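Local coordinates for signal transduction protein pmrD (PDB 4HN7) that interacts with phosphorylated BasR to promote induction of BasR-activated genes, giving polymyxin resistance in some natural isolates, at residues S70-P74 / D75-R79. Sequence-based numbering, arbitrary orientation.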
# COMPACT_ATOMS: atom_id res chain seq x y z
N SER A 70 18.71 -10.29 -5.44
CA SER A 70 19.75 -11.16 -5.89
C SER A 70 19.43 -12.49 -5.34
O SER A 70 18.64 -12.58 -4.44
CB SER A 70 21.05 -10.71 -5.27
OG SER A 70 20.86 -9.47 -4.64
N SER A 71 20.00 -13.54 -5.85
CA SER A 71 19.79 -14.81 -5.20
C SER A 71 20.71 -14.83 -4.00
O SER A 71 21.62 -14.01 -3.89
CB SER A 71 19.98 -16.01 -6.12
OG SER A 71 21.32 -16.17 -6.48
N TYR A 72 20.45 -15.78 -3.10
CA TYR A 72 21.10 -15.83 -1.80
C TYR A 72 22.48 -16.45 -1.87
O TYR A 72 22.67 -17.47 -2.48
CB TYR A 72 20.24 -16.64 -0.79
CG TYR A 72 20.83 -16.81 0.61
CD1 TYR A 72 20.95 -15.71 1.49
CD2 TYR A 72 21.29 -18.07 1.08
CE1 TYR A 72 21.49 -15.86 2.78
CE2 TYR A 72 21.84 -18.23 2.36
CZ TYR A 72 21.94 -17.12 3.21
OH TYR A 72 22.49 -17.24 4.48
N SER A 73 23.44 -15.81 -1.22
CA SER A 73 24.63 -16.50 -0.79
C SER A 73 24.81 -16.06 0.65
O SER A 73 24.42 -14.93 0.99
CB SER A 73 25.80 -16.06 -1.65
OG SER A 73 26.11 -14.72 -1.37
N PRO A 74 25.34 -16.95 1.52
CA PRO A 74 25.82 -16.60 2.87
C PRO A 74 26.64 -15.29 2.96
O PRO A 74 26.38 -14.45 3.83
CB PRO A 74 26.69 -17.78 3.21
CG PRO A 74 25.97 -18.93 2.57
CD PRO A 74 25.29 -18.41 1.35
N ASP A 75 27.59 -15.10 2.06
CA ASP A 75 28.44 -13.89 2.07
C ASP A 75 27.67 -12.64 1.64
O ASP A 75 27.76 -11.59 2.29
CB ASP A 75 29.68 -14.07 1.15
CG ASP A 75 30.92 -14.65 1.90
OD1 ASP A 75 30.94 -15.87 2.24
OD2 ASP A 75 31.89 -13.87 2.12
N GLU A 76 26.94 -12.76 0.53
CA GLU A 76 26.07 -11.70 -0.02
C GLU A 76 25.06 -11.19 0.98
O GLU A 76 24.67 -10.03 0.92
CB GLU A 76 25.33 -12.21 -1.26
CG GLU A 76 24.28 -11.28 -1.87
CD GLU A 76 24.85 -10.01 -2.47
OE1 GLU A 76 26.02 -9.68 -2.20
OE2 GLU A 76 24.11 -9.33 -3.21
N TRP A 77 24.61 -12.04 1.89
CA TRP A 77 23.77 -11.54 2.94
C TRP A 77 24.63 -10.58 3.78
O TRP A 77 24.23 -9.44 3.98
CB TRP A 77 23.02 -12.64 3.75
CG TRP A 77 21.70 -12.11 4.23
CD1 TRP A 77 20.68 -11.56 3.46
CD2 TRP A 77 21.31 -11.97 5.55
NE1 TRP A 77 19.67 -11.09 4.26
CE2 TRP A 77 20.04 -11.33 5.55
CE3 TRP A 77 21.89 -12.32 6.74
CZ2 TRP A 77 19.36 -11.06 6.69
CZ3 TRP A 77 21.22 -12.04 7.90
CH2 TRP A 77 19.96 -11.42 7.87
N GLU A 78 25.83 -10.96 4.20
CA GLU A 78 26.64 -10.01 4.96
C GLU A 78 27.13 -8.83 4.13
O GLU A 78 27.07 -7.71 4.59
CB GLU A 78 27.79 -10.65 5.73
CG GLU A 78 28.24 -9.79 6.93
CD GLU A 78 27.10 -9.05 7.67
OE1 GLU A 78 26.05 -9.66 7.98
OE2 GLU A 78 27.24 -7.83 7.97
N ARG A 79 27.56 -9.05 2.90
CA ARG A 79 27.73 -7.92 1.99
C ARG A 79 26.55 -6.91 2.01
O ARG A 79 26.76 -5.71 1.89
CB ARG A 79 27.89 -8.41 0.55
CG ARG A 79 29.32 -8.73 0.14
CD ARG A 79 29.43 -8.97 -1.37
NE ARG A 79 29.00 -7.81 -2.17
CZ ARG A 79 29.81 -6.87 -2.68
NH1 ARG A 79 31.13 -6.90 -2.53
NH2 ARG A 79 29.27 -5.88 -3.38
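An N-cap opens the C-terminal helix 74-84, with Ser-73 as the capping residue and Pro-74 as the first residue of the helix. Ser-73 OG accepts from Glu-76 N at 2.9 Å, a bond bent to 144°, although the oxygen is modelled too close to a neighbouring atom, so the length and bend are approximate. The carbonyl of the same serine makes the first i to i+4 bond of the helix, Ser-73 O receiving Trp-77 N at 3.0 Å. Tyr-72, its CG anti to the backbone N (chi1 178°), turns its ring so that CE1 lies 3.7 Å from Trp-77 CB, and Pro-74 N sits above one face of the phenol ring, toward the rim. Glu-76 bends at chi2, which brings OE2 close to Ser-70 OG (3.6 Å, longer than a hydrogen bond), while OE1 makes a salt bridge with Arg-79 NE at 3.5 Å, one turn on. The turn thus carries the chain from barrel strand 63-71 into the helix. Tyr-72 and Trp-77 both touch Met-20 of strand 16-23 and Ile-31 of strand 29-35, and Lys-7 of strand 3-9 makes a cation-pi contact with the indole.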